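Local atomic coordinates of lysine specific cysteine protease (Porphyromonas gingivalis, PDB entry 3KM5), a protein that cleaves proteins at lysyl bonds as a suspected virulence factor and carries adhesin domains, haemolytic in isolation, of which this chain is the K2 module. Residues V53-W58 with P65-I70; Y82-N87 with D93-M98; Q31-L36 with I169-I174. All blocks are in the same frame, centred on the assembly; numbering follows the deposited sequence.

Interaction 1 of 3, residues V53-W58 with P65-I70. With CA (calcium ion), chain C.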
loop_
_atom_site.group_PDB
_atom_site.type_symbol
_atom_site.label_atom_id
_atom_site.label_comp_id
_atom_site.label_asym_id
_atom_site.label_seq_id
_atom_site.Cartn_x
_atom_site.Cartn_y
_atom_site.Cartn_z
ATOM N N VAL A 53 3.645 4.096 2.587
ATOM C CA VAL A 53 3.773 3.774 1.157
ATOM C C VAL A 53 2.379 3.954 0.499
ATOM O O VAL A 53 1.348 3.768 1.171
ATOM C CB VAL A 53 4.378 2.375 0.944
ATOM C CG1 VAL A 53 3.361 1.261 1.277
ATOM C CG2 VAL A 53 4.997 2.217 -0.466
ATOM N N SER A 54 2.351 4.294 -0.791
ATOM C CA SER A 54 1.101 4.734 -1.446
ATOM C C SER A 54 1.050 4.184 -2.848
ATOM O O SER A 54 2.075 3.992 -3.490
ATOM C CB SER A 54 1.083 6.266 -1.535
ATOM O OG SER A 54 2.076 6.733 -2.447
ATOM N N SER A 55 -0.178 3.974 -3.317
ATOM C CA SER A 55 -0.463 3.679 -4.713
ATOM C C SER A 55 -1.813 4.344 -5.072
ATOM O O SER A 55 -2.754 4.337 -4.301
ATOM C CB SER A 55 -0.499 2.161 -4.941
ATOM O OG SER A 55 -0.835 1.864 -6.309
ATOM N N PHE A 56 -1.853 4.962 -6.226
ATOM C CA PHE A 56 -2.991 5.787 -6.637
ATOM C C PHE A 56 -3.856 5.146 -7.743
ATOM O O PHE A 56 -3.354 4.541 -8.706
ATOM C CB PHE A 56 -2.486 7.170 -7.096
ATOM C CG PHE A 56 -1.936 7.977 -5.972
ATOM C CD1 PHE A 56 -2.719 8.901 -5.316
ATOM C CD2 PHE A 56 -0.655 7.764 -5.499
ATOM C CE1 PHE A 56 -2.225 9.633 -4.278
ATOM C CE2 PHE A 56 -0.140 8.489 -4.458
ATOM C CZ PHE A 56 -0.934 9.422 -3.817
ATOM N N SER A 57 -5.179 5.310 -7.645
ATOM C CA SER A 57 -6.071 5.088 -8.792
ATOM C C SER A 57 -6.573 6.426 -9.341
ATOM O O SER A 57 -7.298 6.409 -10.352
ATOM C CB SER A 57 -7.222 4.174 -8.444
ATOM O OG SER A 57 -8.081 4.740 -7.496
ATOM N N TRP A 58 -6.238 7.540 -8.686
ATOM C CA TRP A 58 -6.382 8.909 -9.239
ATOM C C TRP A 58 -5.235 9.721 -8.684
ATOM O O TRP A 58 -5.078 9.812 -7.460
ATOM C CB TRP A 58 -7.699 9.594 -8.840
ATOM C CG TRP A 58 -7.861 10.949 -9.511
ATOM C CD1 TRP A 58 -8.456 11.200 -10.730
ATOM C CD2 TRP A 58 -7.367 12.204 -9.043
ATOM N NE1 TRP A 58 -8.382 12.544 -11.020
ATOM C CE2 TRP A 58 -7.717 13.183 -10.011
ATOM C CE3 TRP A 58 -6.675 12.609 -7.897
ATOM C CZ2 TRP A 58 -7.393 14.536 -9.861
ATOM C CZ3 TRP A 58 -6.358 13.951 -7.745
ATOM C CH2 TRP A 58 -6.711 14.900 -8.725
ATOM N N PRO A 65 -4.679 0.929 -12.020
ATOM C CA PRO A 65 -3.452 0.299 -11.551
ATOM C C PRO A 65 -3.430 -1.223 -11.542
ATOM O O PRO A 65 -4.460 -1.889 -11.439
ATOM C CB PRO A 65 -3.361 0.788 -10.095
ATOM C CG PRO A 65 -4.790 1.059 -9.713
ATOM C CD PRO A 65 -5.336 1.680 -10.939
ATOM N N ASP A 66 -2.232 -1.754 -11.660
ATOM C CA ASP A 66 -1.904 -3.127 -11.287
ATOM C C ASP A 66 -0.471 -3.107 -10.768
ATOM O O ASP A 66 0.487 -3.430 -11.483
ATOM C CB ASP A 66 -2.125 -4.105 -12.447
ATOM C CG ASP A 66 -1.967 -5.566 -12.014
ATOM O OD1 ASP A 66 -1.752 -5.805 -10.819
ATOM O OD2 ASP A 66 -1.960 -6.485 -12.872
ATOM N N ASN A 67 -0.355 -2.635 -9.532
ATOM C CA ASN A 67 0.918 -2.291 -8.946
ATOM C C ASN A 67 1.246 -3.244 -7.808
ATOM O O ASN A 67 0.446 -3.427 -6.879
ATOM C CB ASN A 67 0.897 -0.861 -8.369
ATOM C CG ASN A 67 0.544 0.198 -9.377
ATOM O OD1 ASN A 67 0.835 0.060 -10.556
ATOM N ND2 ASN A 67 -0.003 1.311 -8.890
ATOM N N TYR A 68 2.417 -3.885 -7.873
ATOM C CA TYR A 68 2.889 -4.792 -6.812
ATOM C C TYR A 68 3.975 -4.163 -5.951
ATOM O O TYR A 68 4.941 -3.602 -6.455
ATOM C CB TYR A 68 3.469 -6.082 -7.433
ATOM C CG TYR A 68 2.533 -7.009 -8.191
ATOM C CD1 TYR A 68 2.262 -8.299 -7.714
ATOM C CD2 TYR A 68 2.039 -6.646 -9.397
ATOM C CE1 TYR A 68 1.474 -9.174 -8.417
ATOM C CE2 TYR A 68 1.230 -7.530 -10.119
ATOM C CZ TYR A 68 0.970 -8.775 -9.616
ATOM O OH TYR A 68 0.164 -9.629 -10.375
ATOM N N LEU A 69 3.809 -4.352 -4.672
ATOM C CA LEU A 69 4.801 -3.987 -3.661
ATOM C C LEU A 69 5.249 -5.295 -3.002
ATOM O O LEU A 69 4.436 -5.961 -2.355
ATOM C CB LEU A 69 4.179 -3.043 -2.639
ATOM C CG LEU A 69 5.043 -2.695 -1.420
ATOM C CD1 LEU A 69 6.200 -1.869 -1.862
ATOM C CD2 LEU A 69 4.229 -1.916 -0.457
ATOM N N ILE A 70 6.522 -5.646 -3.152
ATOM C CA ILE A 70 7.047 -6.963 -2.794
ATOM C C ILE A 70 8.127 -6.895 -1.713
ATOM O O ILE A 70 9.113 -6.155 -1.820
ATOM C CB ILE A 70 7.619 -7.674 -4.058
ATOM C CG1 ILE A 70 6.541 -7.755 -5.134
ATOM C CG2 ILE A 70 8.144 -9.082 -3.757
ATOM C CD1 ILE A 70 7.032 -8.212 -6.544
HETATM CA CA CA C . 0.937 1.336 -12.615
HETATM O O HOH W 1 -0.906 3.938 -9.738
HETATM O O HOH W 2 -1.103 2.529 -11.991
#
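Ser55 OG has two partners: Asn67 ND2 donates to it from the facing strand, 2.8 Å between ND2 and OG, and ND1 of His160 is the other. The bond from Asn67 is nearly straight, with an N-H...O angle of 165°, and the hydroxyl lies almost exactly in the amide plane. Ser55 holds OG anti to its own backbone N (chi1 178°), which extends the oxygen toward the facing strand. The other hydrogen of the amide goes to water 1, 2.9 Å from Asn67 ND2, and this water in turn donates to the backbone oxygen Phe56 O. With both N-H groups engaged, the amide is fixed in rotation and presents Asn67 OD1 to a calcium ion, the oxygen standing 2.4 Å from the metal. Asp25, Asp27, Asp29, the carbonyl oxygen of Gln31 and water 2 also coordinate this ion, so Ser55 and water 1 act as a second shell behind a first-shell ligand. Van der Waals contacts flank the polar centre. Val53 CG1 and Leu69 CD2 meet tip to tip at 3.7 Å, while the Pro65 ring packs with CD against Ser57 CB and CG beside Phe56 O. The two strands run nearly antiparallel but belong to different sheets, 53-56 to one and 66-70 to the other; no backbone-to-backbone bond joins them, and side chains and water 1 bridge the gap. This is the buried interior of a jelly-roll beta sandwich, where a DxDxDG-type calcium loop meets strand 66-70 through Asn67.

Interaction 2 of 3, residues Y82-N87 with D93-M98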
loop_
_atom_site.group_PDB
_atom_site.type_symbol
_atom_site.label_atom_id
_atom_site.label_comp_id
_atom_site.label_asym_id
_atom_site.label_seq_id
_atom_site.Cartn_x
_atom_site.Cartn_y
_atom_site.Cartn_z
ATOM N N TYR A 82 -1.032 -5.235 9.310
ATOM C CA TYR A 82 -0.716 -3.949 8.723
ATOM C C TYR A 82 -1.919 -3.031 8.907
ATOM O O TYR A 82 -2.999 -3.469 9.318
ATOM C CB TYR A 82 -0.360 -4.066 7.225
ATOM C CG TYR A 82 -1.468 -4.699 6.409
ATOM C CD1 TYR A 82 -2.410 -3.915 5.755
ATOM C CD2 TYR A 82 -1.643 -6.084 6.361
ATOM C CE1 TYR A 82 -3.456 -4.491 5.016
ATOM C CE2 TYR A 82 -2.679 -6.661 5.638
ATOM C CZ TYR A 82 -3.575 -5.871 4.975
ATOM O OH TYR A 82 -4.602 -6.491 4.292
ATOM N N TYR A 83 -1.706 -1.767 8.587
ATOM C CA TYR A 83 -2.745 -0.751 8.576
ATOM C C TYR A 83 -2.806 -0.112 7.202
ATOM O O TYR A 83 -1.784 0.169 6.606
ATOM C CB TYR A 83 -2.489 0.322 9.659
ATOM C CG TYR A 83 -2.344 -0.253 11.043
ATOM C CD1 TYR A 83 -3.400 -0.302 11.935
ATOM C CD2 TYR A 83 -1.112 -0.760 11.459
ATOM C CE1 TYR A 83 -3.228 -0.874 13.234
ATOM C CE2 TYR A 83 -0.952 -1.324 12.697
ATOM C CZ TYR A 83 -1.992 -1.368 13.589
ATOM O OH TYR A 83 -1.808 -1.964 14.842
ATOM N N TYR A 84 -4.029 0.084 6.698
ATOM C CA TYR A 84 -4.243 0.797 5.459
ATOM C C TYR A 84 -5.168 1.968 5.659
ATOM O O TYR A 84 -5.943 2.037 6.606
ATOM C CB TYR A 84 -4.770 -0.145 4.376
ATOM C CG TYR A 84 -6.240 -0.511 4.430
ATOM C CD1 TYR A 84 -7.214 0.329 3.910
ATOM C CD2 TYR A 84 -6.647 -1.693 5.010
ATOM C CE1 TYR A 84 -8.542 -0.006 3.952
ATOM C CE2 TYR A 84 -7.978 -2.054 5.012
ATOM C CZ TYR A 84 -8.912 -1.207 4.518
ATOM O OH TYR A 84 -10.243 -1.584 4.547
ATOM N N ALA A 85 -5.091 2.888 4.714
ATOM C CA ALA A 85 -5.982 4.040 4.702
ATOM C C ALA A 85 -6.365 4.348 3.251
ATOM O O ALA A 85 -5.588 4.183 2.347
ATOM C CB ALA A 85 -5.306 5.259 5.375
ATOM N N VAL A 86 -7.592 4.796 3.068
ATOM C CA VAL A 86 -8.064 5.227 1.749
ATOM C C VAL A 86 -8.726 6.593 1.921
ATOM O O VAL A 86 -8.888 7.070 3.027
ATOM C CB VAL A 86 -9.067 4.228 1.104
ATOM C CG1 VAL A 86 -8.397 2.882 0.859
ATOM C CG2 VAL A 86 -10.301 4.028 1.980
ATOM N N ASN A 87 -9.064 7.217 0.808
ATOM C CA ASN A 87 -9.872 8.450 0.838
ATOM C C ASN A 87 -11.312 8.016 1.021
ATOM O O ASN A 87 -11.882 7.365 0.130
ATOM C CB ASN A 87 -9.706 9.199 -0.483
ATOM C CG ASN A 87 -10.491 10.469 -0.540
ATOM O OD1 ASN A 87 -11.471 10.660 0.186
ATOM N ND2 ASN A 87 -10.036 11.375 -1.376
ATOM N N ASP A 93 -10.458 1.414 -3.274
ATOM C CA ASP A 93 -9.163 1.106 -3.845
ATOM C C ASP A 93 -8.767 -0.337 -3.511
ATOM O O ASP A 93 -8.042 -0.647 -2.581
ATOM C CB ASP A 93 -8.186 2.165 -3.410
ATOM C CG ASP A 93 -8.180 3.331 -4.357
ATOM O OD1 ASP A 93 -7.649 3.194 -5.465
ATOM O OD2 ASP A 93 -8.725 4.391 -3.981
ATOM N N HIS A 94 -9.338 -1.237 -4.298
ATOM C CA HIS A 94 -9.202 -2.669 -4.167
ATOM C C HIS A 94 -7.737 -3.101 -4.112
ATOM O O HIS A 94 -6.907 -2.630 -4.927
ATOM C CB HIS A 94 -9.939 -3.360 -5.353
ATOM C CG HIS A 94 -9.978 -4.850 -5.245
ATOM N ND1 HIS A 94 -11.000 -5.514 -4.607
ATOM C CD2 HIS A 94 -9.112 -5.805 -5.654
ATOM C CE1 HIS A 94 -10.764 -6.810 -4.628
ATOM N NE2 HIS A 94 -9.619 -7.018 -5.258
ATOM N N TYR A 95 -7.446 -4.023 -3.201
ATOM C CA TYR A 95 -6.097 -4.569 -3.127
ATOM C C TYR A 95 -6.103 -6.004 -2.648
ATOM O O TYR A 95 -7.053 -6.472 -2.020
ATOM C CB TYR A 95 -5.205 -3.670 -2.255
ATOM C CG TYR A 95 -5.507 -3.857 -0.799
ATOM C CD1 TYR A 95 -4.720 -4.709 -0.026
ATOM C CD2 TYR A 95 -6.595 -3.250 -0.199
ATOM C CE1 TYR A 95 -5.034 -4.970 1.285
ATOM C CE2 TYR A 95 -6.902 -3.494 1.144
ATOM C CZ TYR A 95 -6.082 -4.355 1.898
ATOM O OH TYR A 95 -6.349 -4.681 3.240
ATOM N N ALA A 96 -5.031 -6.699 -2.973
ATOM C CA ALA A 96 -4.771 -8.043 -2.502
ATOM C C ALA A 96 -3.474 -8.112 -1.714
ATOM O O ALA A 96 -2.558 -7.420 -2.011
ATOM C CB ALA A 96 -4.700 -9.030 -3.686
ATOM N N VAL A 97 -3.404 -9.055 -0.778
ATOM C CA VAL A 97 -2.155 -9.507 -0.170
ATOM C C VAL A 97 -1.902 -10.872 -0.846
ATOM O O VAL A 97 -2.820 -11.729 -0.950
ATOM C CB VAL A 97 -2.273 -9.678 1.361
ATOM C CG1 VAL A 97 -1.009 -10.226 1.991
ATOM C CG2 VAL A 97 -2.656 -8.345 2.019
ATOM N N MET A 98 -0.690 -11.063 -1.360
ATOM C CA MET A 98 -0.304 -12.272 -2.051
ATOM C C MET A 98 0.967 -12.827 -1.492
ATOM O O MET A 98 1.752 -12.131 -0.858
ATOM C CB MET A 98 -0.096 -11.956 -3.531
ATOM C CG MET A 98 -1.240 -11.118 -4.128
ATOM S SD MET A 98 -1.031 -10.868 -5.896
ATOM C CE MET A 98 -1.433 -12.463 -6.560
HETATM O O HOH W 3 -9.225 6.185 -1.911
#
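Tyr82 (chi1 58°) and Tyr95 (chi1 76°) both carry CG between the backbone N and the carbonyl carbon, a rotamer that sends each ring across the gap so that the two phenols arrive from opposite directions. Tyr82 OH donates to Tyr95 OH at 2.7 Å, each hydroxyl lying in plane at the edge of the other ring. Tyr95 OH is held a second time by the carboxylate of Glu115, OE2. Val97 slides past the Tyr82 ring, its CG2 coming within 3.5 Å of Tyr82 OH. The strands concerned lie in opposite sheets of the jelly-roll sandwich, their axes 11.7 Å apart and close to antiparallel, and the tyrosines span the interior between them. Tyr84 crosses Tyr95 at about a right angle: the edge of Tyr95 is directed at the face of Tyr84 in an edge-to-face pair, ring centroids 5.4 Å apart and planes at 58°. Toward the connecting loop, Val86 CG1 stands 4.3 Å from Asp93 CB. There, Asn87 N donates to water 3 at 2.9 Å, and the same water lies 2.8 Å from Asp93 OD2, while Asp93 OD1 takes Ser57 and His160 as partners.

Interaction 3 of 3, residues Q31-L36 with I169-I174; sequences QGWLCL and ILLDDI. With CA (calcium ion), chain D; CA (calcium ion), chain C; NO3 (nitrate ion), chain F.
Trp33 lays the far end of its indole against Ile169 and Leu171, inside the beta sandwich of the cleaved adhesin domain. Strands 34-37 and 168-177 belong to one antiparallel sheet but are not neighbours in it, since strand 51-56 runs between them; contact is therefore made mainly by side chains reaching past that strand, Trp33 from the loop just before strand 34-37. On the inner side the packing is apolar. Trp33 CH2 stands 3.7 Å from Leu171 CD1 and 3.9 Å from Ile169 CG2, the indole crossing both aliphatic chains at a slant. Trp33 has CG anti to the carbonyl carbon (chi1 -71°), which carries the six-membered ring inward, over Ser55. Its polar end is satisfied as well, NE1 donating to the carbonyl oxygen of Asn67 in the opposite sheet. On the other side of the sheet Leu36 CD1 and Leu170 CD2 come to 4.4 Å, a lighter contact made over Ser54. Each segment also binds a calcium ion, a different one in each case. Gln31 lends its backbone O, 2.3 Å from one calcium ion. Asp172 grips the second with both carboxylate oxygens, OD1 at 2.5 Å and OD2 at 2.6 Å, where Thr8, Glu10, Gly48 and Asn51 join it, and a water on this ion donates to Asp173 OD1. Just beyond the ligand the strand is kinked: Asp173, with positive phi and psi, and Ile174 together face Glu7 in a G1 beta bulge. By hydrogen bonding, Gly32 N holds a nitrate ion, probably from the crystallisation liquor; the bond to nitrate O2 is 3.0 Å long with an N-H...O angle of 161°, and that to O1 is weak.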
loop_
_atom_site.group_PDB
_atom_site.type_symbol
_atom_site.label_atom_id
_atom_site.label_comp_id
_atom_site.label_asym_id
_atom_site.label_seq_id
_atom_site.Cartn_x
_atom_site.Cartn_y
_atom_site.Cartn_z
ATOM N N GLN A 31 3.396 4.554 -13.108
ATOM C CA GLN A 31 2.937 4.973 -11.776
ATOM C C GLN A 31 2.780 3.733 -10.898
ATOM O O GLN A 31 2.190 2.727 -11.326
ATOM C CB GLN A 31 1.612 5.748 -11.875
ATOM C CG GLN A 31 1.784 7.008 -12.786
ATOM C CD GLN A 31 0.588 7.898 -12.931
ATOM O OE1 GLN A 31 0.116 8.148 -14.044
ATOM N NE2 GLN A 31 0.101 8.408 -11.823
ATOM N N GLY A 32 3.343 3.771 -9.679
ATOM C CA GLY A 32 3.329 2.597 -8.861
ATOM C C GLY A 32 3.421 2.977 -7.402
ATOM O O GLY A 32 3.019 4.083 -7.014
ATOM N N TRP A 33 3.914 2.034 -6.601
ATOM C CA TRP A 33 4.056 2.253 -5.164
ATOM C C TRP A 33 5.219 3.191 -4.842
ATOM O O TRP A 33 6.341 2.970 -5.311
ATOM C CB TRP A 33 4.293 0.929 -4.465
ATOM C CG TRP A 33 3.103 0.014 -4.403
ATOM C CD1 TRP A 33 2.851 -1.023 -5.231
ATOM C CD2 TRP A 33 2.037 0.016 -3.437
ATOM N NE1 TRP A 33 1.719 -1.667 -4.858
ATOM C CE2 TRP A 33 1.166 -1.041 -3.769
ATOM C CE3 TRP A 33 1.710 0.838 -2.361
ATOM C CZ2 TRP A 33 0.046 -1.352 -2.987
ATOM C CZ3 TRP A 33 0.578 0.550 -1.614
ATOM C CH2 TRP A 33 -0.251 -0.522 -1.952
ATOM N N LEU A 34 4.947 4.222 -4.044
ATOM C CA LEU A 34 5.949 5.205 -3.640
ATOM C C LEU A 34 5.810 5.497 -2.156
ATOM O O LEU A 34 4.694 5.585 -1.637
ATOM C CB LEU A 34 5.756 6.546 -4.366
ATOM C CG LEU A 34 6.003 6.631 -5.877
ATOM C CD1 LEU A 34 5.634 8.038 -6.318
ATOM C CD2 LEU A 34 7.443 6.342 -6.222
ATOM N N CYS A 35 6.930 5.752 -1.497
ATOM C CA CYS A 35 6.922 6.291 -0.155
ATOM C C CYS A 35 6.484 7.745 -0.208
ATOM O O CYS A 35 6.876 8.471 -1.111
ATOM C CB CYS A 35 8.326 6.210 0.421
ATOM S SG CYS A 35 8.597 7.093 1.999
ATOM N N LEU A 36 5.599 8.125 0.710
ATOM C CA LEU A 36 5.188 9.520 0.908
ATOM C C LEU A 36 5.490 9.939 2.338
ATOM O O LEU A 36 5.332 9.131 3.266
ATOM C CB LEU A 36 3.699 9.703 0.702
ATOM C CG LEU A 36 3.120 9.233 -0.626
ATOM C CD1 LEU A 36 1.597 9.451 -0.625
ATOM C CD2 LEU A 36 3.813 9.871 -1.848
ATOM N N ILE A 169 -4.599 4.017 -2.048
ATOM C CA ILE A 169 -4.425 3.187 -0.852
ATOM C C ILE A 169 -3.060 3.476 -0.246
ATOM O O ILE A 169 -2.043 3.553 -0.949
ATOM C CB ILE A 169 -4.641 1.713 -1.144
ATOM C CG1 ILE A 169 -4.474 0.889 0.125
ATOM C CG2 ILE A 169 -3.736 1.166 -2.242
ATOM C CD1 ILE A 169 -5.119 -0.471 0.079
ATOM N N LEU A 170 -3.044 3.703 1.070
ATOM C CA LEU A 170 -1.794 3.854 1.813
ATOM C C LEU A 170 -1.600 2.625 2.706
ATOM O O LEU A 170 -2.601 2.105 3.238
ATOM C CB LEU A 170 -1.851 5.073 2.725
ATOM C CG LEU A 170 -2.343 6.359 2.087
ATOM C CD1 LEU A 170 -2.403 7.503 3.116
ATOM C CD2 LEU A 170 -1.480 6.730 0.902
ATOM N N LEU A 171 -0.340 2.237 2.970
ATOM C CA LEU A 171 -0.018 1.194 3.936
ATOM C C LEU A 171 1.017 1.717 4.889
ATOM O O LEU A 171 1.857 2.521 4.511
ATOM C CB LEU A 171 0.526 -0.095 3.294
ATOM C CG LEU A 171 -0.319 -0.684 2.187
ATOM C CD1 LEU A 171 0.439 -1.759 1.414
ATOM C CD2 LEU A 171 -1.590 -1.292 2.761
ATOM N N ASP A 172 0.956 1.240 6.123
ATOM C CA ASP A 172 2.000 1.575 7.104
ATOM C C ASP A 172 2.045 0.478 8.164
ATOM O O ASP A 172 1.124 -0.289 8.331
ATOM C CB ASP A 172 1.678 2.948 7.689
ATOM C CG ASP A 172 2.882 3.640 8.342
ATOM O OD1 ASP A 172 4.007 3.128 8.227
ATOM O OD2 ASP A 172 2.664 4.748 8.883
ATOM N N ASP A 173 3.173 0.422 8.864
ATOM C CA ASP A 173 3.339 -0.431 10.029
ATOM C C ASP A 173 3.000 -1.886 9.709
ATOM O O ASP A 173 2.180 -2.557 10.367
ATOM C CB ASP A 173 2.558 0.137 11.246
ATOM C CG ASP A 173 3.204 1.386 11.799
ATOM O OD1 ASP A 173 4.435 1.511 11.690
ATOM O OD2 ASP A 173 2.487 2.312 12.249
ATOM N N ILE A 174 3.692 -2.395 8.704
ATOM C CA ILE A 174 3.515 -3.758 8.241
ATOM C C ILE A 174 4.401 -4.727 9.049
ATOM O O ILE A 174 5.642 -4.737 8.877
ATOM C CB ILE A 174 3.864 -3.906 6.725
ATOM C CG1 ILE A 174 3.119 -2.852 5.898
ATOM C CG2 ILE A 174 3.617 -5.335 6.272
ATOM C CD1 ILE A 174 3.632 -2.768 4.482
HETATM CA CA CA D . 5.246 5.098 9.091
HETATM CA CA CA C . 0.937 1.336 -12.615
HETATM N N NO3 F . 5.414 6.318 -9.488
HETATM O O1 NO3 F . 5.937 5.036 -9.350
HETATM O O2 NO3 F . 4.143 6.609 -9.035
HETATM O O3 NO3 F . 6.164 7.362 -10.088
HETATM O O HOH W 4 5.369 3.875 11.107
HETATM O O HOH W 2 -1.103 2.529 -11.991
#

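In the fold
The three contacts crowd the middle of one jelly-roll domain, with centres about 7 Å apart for interactions 1 and 3 and about 9 Å for the other two pairs. Interactions 1 and 2 each join the two sheets and follow one another along the chain; both are nested inside the long loop that interaction 3 closes. Strand 168-177 lies between strands 51-56 and 79-86, so it links all three through backbone pairing, Val53 with Leu171 and Ala85 with Leu170. Interactions 1 and 3 also share a calcium ion and water 2. Backbone pairing within one sheet and interior side chains between the two thus knit the adhesin module together.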